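PDB 6CMK: AztD protein, which acts as a periplasmic zinc chaperone of the AztABCD transport system, binding zinc and handing one ion directly to the solute-binding protein AztC. Local coordinates for residues P307-F312 and A358-Y363; G264-Q269 and F303-V308; Q334-T339 and T378-T383. All blocks are in the same frame, centred on the assembly; numbering follows the deposited sequence. Where two conformers were deposited one is given.

Contact 1 of 3, residues P307-F312 and A358-Y363; sequences PVRAKF and ADNKIY
Arg-309 points the nitrogen-bearing rim of its guanidinium at the turn Asp-359/Asn-360 and bonds there twice. NH2 gives the straighter bond, to Asp-359 O at 2.8 Å with an N-H...O angle of 170°, and it lies in the plane of that carbonyl. NH1 reaches Asn-360 OD1 at 2.9 Å along a more bent path, tilted from the amide's carbonyl plane. Both acceptors lie close to the guanidinium plane, while the amide plane stands 75° to it, and the two side chains cross at about a right angle. The arginine chain bends at chi2 (146°) and chi3 and folds back over its own neighbour: CB of Val-308 covers part of one guanidinium face. The same valine's CG2 comes to 3.7 Å from Asp-359 O. In the beta propeller these are corresponding loops of adjacent blades, each joining the first two strands of its sheet. The second is a tight hairpin with a type II' turn, closed by Lys-361 N to Ala-358 O at 2.9 Å; Asp-359 takes a positive phi in it, and its carbonyl is presented to the arginine. On the side away from Asn-360, NE makes a salt bridge with Asp-306 OD2, which NH2 also approaches, leaving the group little freedom to rotate. Trp-36 packs on both Val-308 and Asp-359, and His-347 of the second subunit lies against Asp-359.

Contact 2 of 3, residues G264-Q269 and F303-V308; sequences GGKGMQ and FVVDPV
Val-305 sets both methyls against the carbonyl oxygen of Gly-264, with CG1 and CG2 each 3.5 Å from that O. Its chi1 of -53° leaves CG1 beside the backbone N and CG2 between N and the carbonyl carbon, and the two branches straddle the oxygen. CG1 also lies 4.0 Å from Gly-265 N, so across this contact the valine packs mainly on glycine backbone. One step further on, Lys-266 CB rests 4.0 Å from Pro-307 CA; the lysine takes part through CB and, more distantly, CG, before the bent chain leads its amine away. No direct hydrogen bond joins the segments, but a water does: it accepts from Lys-266 N at 2.9 Å and donates to Asp-306 O at 2.7 Å. Behind this shell, Asp-306 OD1 takes Val-308 N at 2.9 Å in an Asx turn, which shapes the chain around Pro-307, and its OD2 bonds Tyr-314 OH. Pro-307 O bonds Ser-343 OG of the second subunit. The contact lies between adjacent propeller blades, where strands 262-264 and 300-305, each the first of its sheet, run out into loops; Ile-263 and Tyr-270 also touch Val-305, and Val-357 of strand 355-358 backs Pro-307.

Contact 3 of 3, residues Q334-T339 and T378-T383; sequences QSVRVT and TSFKKT. With EDO (1,2-ethanediol), chain L.
Gln-334, with chi1 at 62°, has CG wedged between its backbone N and carbonyl carbon; beyond CG the chain is extended, which carries the amide alongside Phe-380. Val-336 uses the same kind of torsion, chi1 68°, to place CG1 by the ring. Glutamine and phenylalanine run past each other in opposite directions, their amide and ring planes 28° apart. The amide sits near the root of the phenylalanine, with NE2 3.7 Å from Phe-380 CB, while Gln-334 CG comes 3.8 Å from Phe-380 CD2 further out. Val-336 CG1 comes from the opposite side of the ring plane, obliquely, 3.6 Å from Phe-380 CE2, so the ring lies between the two side chains. At the ring edge, near its plane, Ser-335 CA lies 4.2 Å from Phe-380 CE2. The backbone of Phe-380 is in the left-handed region, and Val-336 CB packs 3.8 Å from its carbonyl O. The polar end of Gln-334 is held by Gln-324 OE1 and by a water that accepts from NE2 at 3.1 Å and donates to Thr-378 O at 2.7 Å, so a water bridges the segments although no direct hydrogen bond does. Asp-376 OD2 takes both Ser-379 N and Thr-378 OG1, in the loop before Phe-380. Leu-322 also packs on the ring. A single phenylalanine from the loop before strand 381-387, set between Gln-334 and Val-336 of outer strand 331-337, thus packs two neighbouring blades together near the propeller's rim.

How the contacts relate
All three contacts are near the surface and join successive blades, but at different depths. Contact 2 couples the sheets that begin with strands 262-264 and 300-305; contacts 1 and 3 both couple the latter sheet to the next, which begins with strand 355-358. Contact 2 is nearest the chain's centre and relies on glycine backbone, short apolar groups and a water. Contact 1, sharing Pro-307 and Val-308 with it, is the polar one, built on a guanidinium. Contact 3, farthest out, is mainly aromatic and aliphatic; its Phe-380 touches Ile-362 of contact 1. Contacts 1 and 2 also meet the second subunit, whereas contact 3 does not.

Contact 1 of 3, residues P307-F312 and A358-Y363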
loop_
_atom_site.group_PDB
_atom_site.type_symbol
_atom_site.label_atom_id
_atom_site.label_comp_id
_atom_site.label_asym_id
_atom_site.label_seq_id
_atom_site.Cartn_x
_atom_site.Cartn_y
_atom_site.Cartn_z
ATOM N N PRO B 307 -0.097 10.578 8.209
ATOM C CA PRO B 307 -0.162 9.485 7.228
ATOM C C PRO B 307 -1.518 8.823 7.151
ATOM O O PRO B 307 -1.822 8.189 6.131
ATOM C CB PRO B 307 0.899 8.501 7.739
ATOM C CG PRO B 307 0.966 8.749 9.210
ATOM C CD PRO B 307 0.671 10.207 9.410
ATOM N N VAL B 308 -2.333 8.952 8.191
ATOM C CA VAL B 308 -3.643 8.315 8.258
ATOM C C VAL B 308 -4.732 9.224 7.698
ATOM O O VAL B 308 -5.584 8.784 6.920
ATOM C CB VAL B 308 -3.936 7.907 9.721
ATOM C CG1 VAL B 308 -5.336 7.311 9.849
ATOM C CG2 VAL B 308 -2.903 6.920 10.226
ATOM N N ARG B 309 -4.742 10.497 8.105
ATOM C CA ARG B 309 -5.686 11.490 7.595
ATOM C C ARG B 309 -4.936 12.339 6.571
ATOM O O ARG B 309 -4.312 13.348 6.894
ATOM C CB ARG B 309 -6.271 12.321 8.731
ATOM C CG ARG B 309 -7.100 11.504 9.715
ATOM C CD ARG B 309 -6.970 12.030 11.140
ATOM N NE ARG B 309 -5.658 11.653 11.666
ATOM C CZ ARG B 309 -5.393 10.497 12.268
ATOM N NH1 ARG B 309 -6.363 9.600 12.485
ATOM N NH2 ARG B 309 -4.161 10.245 12.678
ATOM N N ALA B 310 -5.026 11.930 5.308
ATOM C CA ALA B 310 -4.193 12.511 4.263
ATOM C C ALA B 310 -4.432 13.997 4.033
ATOM O O ALA B 310 -3.570 14.655 3.448
ATOM C CB ALA B 310 -4.424 11.776 2.940
ATOM N N LYS B 311 -5.579 14.542 4.431
ATOM C CA LYS B 311 -5.809 15.954 4.179
ATOM C C LYS B 311 -5.062 16.868 5.149
ATOM O O LYS B 311 -5.127 18.086 4.979
ATOM C CB LYS B 311 -7.305 16.266 4.242
ATOM C CG LYS B 311 -7.947 16.052 5.596
ATOM C CD LYS B 311 -9.294 16.750 5.704
ATOM C CE LYS B 311 -10.267 16.334 4.614
ATOM N NZ LYS B 311 -10.989 17.507 4.060
ATOM N N PHE B 312 -4.358 16.325 6.139
ATOM C CA PHE B 312 -3.790 17.135 7.209
ATOM C C PHE B 312 -2.282 16.945 7.328
ATOM O O PHE B 312 -1.741 15.872 7.038
ATOM C CB PHE B 312 -4.446 16.804 8.549
ATOM C CG PHE B 312 -5.874 17.264 8.642
ATOM C CD1 PHE B 312 -6.178 18.608 8.561
ATOM C CD2 PHE B 312 -6.906 16.356 8.797
ATOM C CE1 PHE B 312 -7.483 19.047 8.633
ATOM C CE2 PHE B 312 -8.219 16.787 8.871
ATOM C CZ PHE B 312 -8.506 18.135 8.790
ATOM N N ALA B 358 0.695 8.428 15.185
ATOM C CA ALA B 358 0.432 6.995 15.218
ATOM C C ALA B 358 -1.056 6.784 15.439
ATOM O O ALA B 358 -1.628 7.341 16.380
ATOM C CB ALA B 358 1.222 6.287 16.324
ATOM N N ASP B 359 -1.673 5.976 14.572
ATOM C CA ASP B 359 -3.092 5.615 14.671
ATOM C C ASP B 359 -3.895 6.914 14.702
ATOM O O ASP B 359 -3.782 7.715 13.761
ATOM C CB ASP B 359 -3.289 4.688 15.876
ATOM C CG ASP B 359 -4.555 3.863 15.780
ATOM O OD1 ASP B 359 -5.093 3.719 14.661
ATOM O OD2 ASP B 359 -5.017 3.362 16.823
ATOM N N ASN B 360 -4.688 7.168 15.733
ATOM C CA ASN B 360 -5.503 8.376 15.794
ATOM C C ASN B 360 -4.967 9.367 16.820
ATOM O O ASN B 360 -5.725 10.142 17.406
ATOM C CB ASN B 360 -6.949 7.999 16.093
ATOM C CG ASN B 360 -7.542 7.110 15.012
ATOM O OD1 ASN B 360 -7.147 7.186 13.840
ATOM N ND2 ASN B 360 -8.482 6.253 15.398
ATOM N N LYS B 361 -3.654 9.351 17.034
ATOM C CA LYS B 361 -3.014 10.178 18.041
ATOM C C LYS B 361 -1.821 10.913 17.447
ATOM O O LYS B 361 -1.142 10.422 16.532
ATOM C CB LYS B 361 -2.549 9.339 19.237
ATOM C CG LYS B 361 -3.682 8.773 20.055
ATOM C CD LYS B 361 -3.170 7.773 21.070
ATOM C CE LYS B 361 -4.215 7.468 22.130
ATOM N NZ LYS B 361 -3.639 6.711 23.274
ATOM N N ILE B 362 -1.569 12.089 18.004
ATOM C CA ILE B 362 -0.415 12.913 17.683
ATOM C C ILE B 362 0.475 12.976 18.915
ATOM O O ILE B 362 -0.016 13.108 20.043
ATOM C CB ILE B 362 -0.834 14.328 17.246
ATOM C CG1 ILE B 362 -1.805 14.264 16.059
ATOM C CG2 ILE B 362 0.402 15.140 16.863
ATOM C CD1 ILE B 362 -2.501 15.586 15.798
ATOM N N TYR B 363 1.782 12.873 18.695
ATOM C CA TYR B 363 2.772 12.792 19.764
ATOM C C TYR B 363 3.768 13.928 19.606
ATOM O O TYR B 363 4.327 14.123 18.523
ATOM C CB TYR B 363 3.505 11.446 19.746
ATOM C CG TYR B 363 2.581 10.281 19.906
ATOM C CD1 TYR B 363 1.831 9.821 18.830
ATOM C CD2 TYR B 363 2.411 9.668 21.140
ATOM C CE1 TYR B 363 0.951 8.777 18.975
ATOM C CE2 TYR B 363 1.530 8.608 21.288
ATOM C CZ TYR B 363 0.813 8.171 20.192
ATOM O OH TYR B 363 -0.077 7.118 20.321
#

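Contact 2 of 3, residues G264-Q269 and F303-V308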
loop_
_atom_site.group_PDB
_atom_site.type_symbol
_atom_site.label_atom_id
_atom_site.label_comp_id
_atom_site.label_asym_id
_atom_site.label_seq_id
_atom_site.Cartn_x
_atom_site.Cartn_y
_atom_site.Cartn_z
ATOM N N GLY B 264 6.840 15.129 2.763
ATOM C CA GLY B 264 5.978 14.661 1.681
ATOM C C GLY B 264 4.733 13.957 2.183
ATOM O O GLY B 264 4.794 13.155 3.117
ATOM N N GLY B 265 3.608 14.249 1.535
ATOM C CA GLY B 265 2.360 13.593 1.886
ATOM C C GLY B 265 2.418 12.095 1.657
ATOM O O GLY B 265 3.118 11.601 0.773
ATOM N N LYS B 266 1.660 11.356 2.463
ATOM C CA LYS B 266 1.658 9.900 2.329
ATOM C C LYS B 266 0.472 9.372 1.534
ATOM O O LYS B 266 0.662 8.612 0.577
ATOM C CB LYS B 266 1.698 9.236 3.708
ATOM C CG LYS B 266 3.110 8.955 4.192
ATOM C CD LYS B 266 3.400 7.460 4.295
ATOM C CE LYS B 266 3.309 6.743 2.950
ATOM N NZ LYS B 266 4.300 5.630 2.847
ATOM N N GLY B 267 -0.747 9.755 1.902
ATOM C CA GLY B 267 -1.921 9.263 1.206
ATOM C C GLY B 267 -2.345 10.108 0.033
ATOM O O GLY B 267 -3.159 9.689 -0.790
ATOM N N MET B 268 -1.776 11.297 -0.057
ATOM C CA MET B 268 -2.037 12.268 -1.099
ATOM C C MET B 268 -0.672 12.807 -1.503
ATOM O O MET B 268 0.222 12.896 -0.660
ATOM C CB MET B 268 -2.968 13.355 -0.531
ATOM C CG MET B 268 -3.350 14.515 -1.410
ATOM S SD MET B 268 -4.649 15.429 -0.525
ATOM C CE MET B 268 -3.701 16.514 0.532
ATOM N N GLN B 269 -0.487 13.129 -2.787
ATOM C CA GLN B 269 0.815 13.604 -3.261
ATOM C C GLN B 269 0.926 15.113 -3.103
ATOM O O GLN B 269 0.229 15.873 -3.787
ATOM C CB GLN B 269 1.059 13.204 -4.712
ATOM C CG GLN B 269 1.342 11.733 -4.855
ATOM C CD GLN B 269 1.818 11.374 -6.246
ATOM O OE1 GLN B 269 1.025 11.264 -7.176
ATOM N NE2 GLN B 269 3.130 11.227 -6.398
ATOM N N PHE B 303 7.811 20.053 11.418
ATOM C CA PHE B 303 6.542 19.689 10.807
ATOM C C PHE B 303 6.573 18.233 10.353
ATOM O O PHE B 303 7.637 17.637 10.168
ATOM C CB PHE B 303 6.131 20.651 9.662
ATOM C CG PHE B 303 7.182 20.929 8.583
ATOM C CD1 PHE B 303 8.295 20.132 8.375
ATOM C CD2 PHE B 303 7.009 22.048 7.772
ATOM C CE1 PHE B 303 9.207 20.441 7.365
ATOM C CE2 PHE B 303 7.906 22.365 6.774
ATOM C CZ PHE B 303 9.007 21.561 6.565
ATOM N N VAL B 304 5.372 17.651 10.248
ATOM C CA VAL B 304 5.189 16.277 9.780
ATOM C C VAL B 304 3.834 16.189 9.101
ATOM O O VAL B 304 2.931 16.987 9.365
ATOM C CB VAL B 304 5.245 15.210 10.907
ATOM C CG1 VAL B 304 6.543 15.268 11.714
ATOM C CG2 VAL B 304 4.027 15.324 11.842
ATOM N N VAL B 305 3.672 15.178 8.236
ATOM C CA VAL B 305 2.374 14.928 7.629
ATOM C C VAL B 305 1.608 13.923 8.484
ATOM O O VAL B 305 2.171 13.176 9.288
ATOM C CB VAL B 305 2.483 14.437 6.162
ATOM C CG1 VAL B 305 3.339 15.395 5.332
ATOM C CG2 VAL B 305 3.019 13.003 6.080
ATOM N N ASP B 306 0.292 13.916 8.325
ATOM C CA ASP B 306 -0.531 12.891 8.946
ATOM C C ASP B 306 -0.668 11.755 7.942
ATOM O O ASP B 306 -1.264 11.960 6.874
ATOM C CB ASP B 306 -1.894 13.439 9.334
ATOM C CG ASP B 306 -2.685 12.481 10.227
ATOM O OD1 ASP B 306 -2.696 11.257 9.954
ATOM O OD2 ASP B 306 -3.316 12.960 11.194
ATOM N N PRO B 307 -0.097 10.578 8.209
ATOM C CA PRO B 307 -0.162 9.485 7.228
ATOM C C PRO B 307 -1.518 8.823 7.151
ATOM O O PRO B 307 -1.822 8.189 6.131
ATOM C CB PRO B 307 0.899 8.501 7.739
ATOM C CG PRO B 307 0.966 8.749 9.210
ATOM C CD PRO B 307 0.671 10.207 9.410
ATOM N N VAL B 308 -2.333 8.952 8.191
ATOM C CA VAL B 308 -3.643 8.315 8.258
ATOM C C VAL B 308 -4.732 9.224 7.698
ATOM O O VAL B 308 -5.584 8.784 6.920
ATOM C CB VAL B 308 -3.936 7.907 9.721
ATOM C CG1 VAL B 308 -5.336 7.311 9.849
ATOM C CG2 VAL B 308 -2.903 6.920 10.226
HETATM O O HOH W 1 -0.380 12.244 4.336
#

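Contact 3 of 3, residues Q334-T339 and T378-T383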
loop_
_atom_site.group_PDB
_atom_site.type_symbol
_atom_site.label_atom_id
_atom_site.label_comp_id
_atom_site.label_asym_id
_atom_site.label_seq_id
_atom_site.Cartn_x
_atom_site.Cartn_y
_atom_site.Cartn_z
ATOM N N GLN B 334 -6.574 25.056 12.852
ATOM C CA GLN B 334 -6.658 25.326 14.282
ATOM C C GLN B 334 -5.284 25.129 14.910
ATOM O O GLN B 334 -4.378 24.549 14.306
ATOM C CB GLN B 334 -7.690 24.431 14.964
ATOM C CG GLN B 334 -7.388 22.951 14.878
ATOM C CD GLN B 334 -8.443 22.104 15.557
ATOM O OE1 GLN B 334 -8.894 22.421 16.654
ATOM N NE2 GLN B 334 -8.840 21.022 14.908
ATOM N N SER B 335 -5.158 25.610 16.149
ATOM C CA SER B 335 -3.921 25.561 16.919
ATOM C C SER B 335 -4.250 25.227 18.366
ATOM O O SER B 335 -5.327 25.563 18.862
ATOM C CB SER B 335 -3.169 26.898 16.863
ATOM O OG SER B 335 -2.919 27.285 15.525
ATOM N N VAL B 336 -3.309 24.577 19.046
ATOM C CA VAL B 336 -3.462 24.233 20.456
ATOM C C VAL B 336 -2.100 24.332 21.134
ATOM O O VAL B 336 -1.082 23.920 20.571
ATOM C CB VAL B 336 -4.074 22.824 20.635
ATOM C CG1 VAL B 336 -3.108 21.731 20.179
ATOM C CG2 VAL B 336 -4.484 22.595 22.083
ATOM N N ARG B 337 -2.082 24.885 22.346
ATOM C CA ARG B 337 -0.851 24.975 23.120
ATOM C C ARG B 337 -0.507 23.611 23.706
ATOM O O ARG B 337 -1.348 22.973 24.346
ATOM C CB ARG B 337 -1.002 26.011 24.234
ATOM C CG ARG B 337 0.252 26.205 25.061
ATOM C CD ARG B 337 0.201 27.511 25.844
ATOM N NE ARG B 337 0.363 28.646 24.945
ATOM C CZ ARG B 337 1.530 29.018 24.425
ATOM N NH1 ARG B 337 2.640 28.349 24.723
ATOM N NH2 ARG B 337 1.589 30.059 23.607
ATOM N N VAL B 338 0.735 23.167 23.493
ATOM C CA VAL B 338 1.193 21.862 23.945
ATOM C C VAL B 338 2.341 21.965 24.940
ATOM O O VAL B 338 2.378 21.220 25.925
ATOM C CB VAL B 338 1.599 20.984 22.743
ATOM C CG1 VAL B 338 2.174 19.647 23.214
ATOM C CG2 VAL B 338 0.397 20.785 21.834
ATOM N N THR B 339 3.305 22.857 24.696
ATOM C CA THR B 339 4.440 23.042 25.590
ATOM C C THR B 339 4.566 24.525 25.935
ATOM O O THR B 339 3.885 25.383 25.360
ATOM C CB THR B 339 5.745 22.511 24.959
ATOM O OG1 THR B 339 6.118 23.313 23.838
ATOM C CG2 THR B 339 5.602 21.051 24.491
ATOM N N THR B 378 -8.274 14.045 15.895
ATOM C CA THR B 378 -9.441 14.698 15.317
ATOM C C THR B 378 -9.967 15.816 16.205
ATOM O O THR B 378 -10.312 16.889 15.698
ATOM C CB THR B 378 -10.532 13.662 15.030
ATOM O OG1 THR B 378 -10.881 12.973 16.235
ATOM C CG2 THR B 378 -10.042 12.655 13.987
ATOM N N SER B 379 -9.997 15.604 17.523
ATOM C CA SER B 379 -10.388 16.667 18.445
ATOM C C SER B 379 -9.259 17.662 18.673
ATOM O O SER B 379 -9.510 18.808 19.064
ATOM C CB SER B 379 -10.825 16.079 19.788
ATOM O OG SER B 379 -9.709 15.711 20.579
ATOM N N PHE B 380 -8.017 17.242 18.450
ATOM C CA PHE B 380 -6.869 18.129 18.571
ATOM C C PHE B 380 -6.728 18.637 20.001
ATOM O O PHE B 380 -6.407 19.807 20.240
ATOM C CB PHE B 380 -6.967 19.287 17.578
ATOM C CG PHE B 380 -5.645 19.699 16.999
ATOM C CD1 PHE B 380 -4.915 18.819 16.218
ATOM C CD2 PHE B 380 -5.143 20.973 17.206
ATOM C CE1 PHE B 380 -3.707 19.197 15.672
ATOM C CE2 PHE B 380 -3.934 21.354 16.655
ATOM C CZ PHE B 380 -3.216 20.466 15.890
ATOM N N LYS B 381 -6.967 17.741 20.961
ATOM C CA LYS B 381 -6.832 18.037 22.376
ATOM C C LYS B 381 -5.997 16.963 23.058
ATOM O O LYS B 381 -6.027 15.789 22.682
ATOM C CB LYS B 381 -8.199 18.135 23.047
ATOM C CG LYS B 381 -9.147 19.040 22.299
ATOM C CD LYS B 381 -10.398 19.357 23.090
ATOM C CE LYS B 381 -11.349 20.224 22.278
ATOM N NZ LYS B 381 -10.627 21.227 21.437
ATOM N N LYS B 382 -5.250 17.382 24.073
ATOM C CA LYS B 382 -4.430 16.450 24.831
ATOM C C LYS B 382 -5.298 15.383 25.485
ATOM O O LYS B 382 -6.334 15.691 26.083
ATOM C CB LYS B 382 -3.637 17.204 25.899
ATOM C CG LYS B 382 -2.911 16.291 26.878
ATOM C CD LYS B 382 -2.163 17.083 27.928
ATOM C CE LYS B 382 -1.376 16.165 28.848
ATOM N NZ LYS B 382 -0.770 16.939 29.968
ATOM N N THR B 383 -4.868 14.122 25.376
ATOM C CA THR B 383 -5.547 13.027 26.050
ATOM C C THR B 383 -4.681 12.287 27.059
ATOM O O THR B 383 -5.234 11.633 27.949
ATOM C CB THR B 383 -6.097 12.022 25.026
ATOM O OG1 THR B 383 -5.080 11.676 24.079
ATOM C CG2 THR B 383 -7.283 12.625 24.291
HETATM C C1 EDO L . -0.466 23.006 27.973
HETATM O O1 EDO L . -1.796 23.533 28.026
HETATM C C2 EDO L . 0.526 24.057 28.457
HETATM O O2 EDO L . 1.863 23.581 28.264
HETATM O O HOH W 2 -11.222 19.417 15.988
#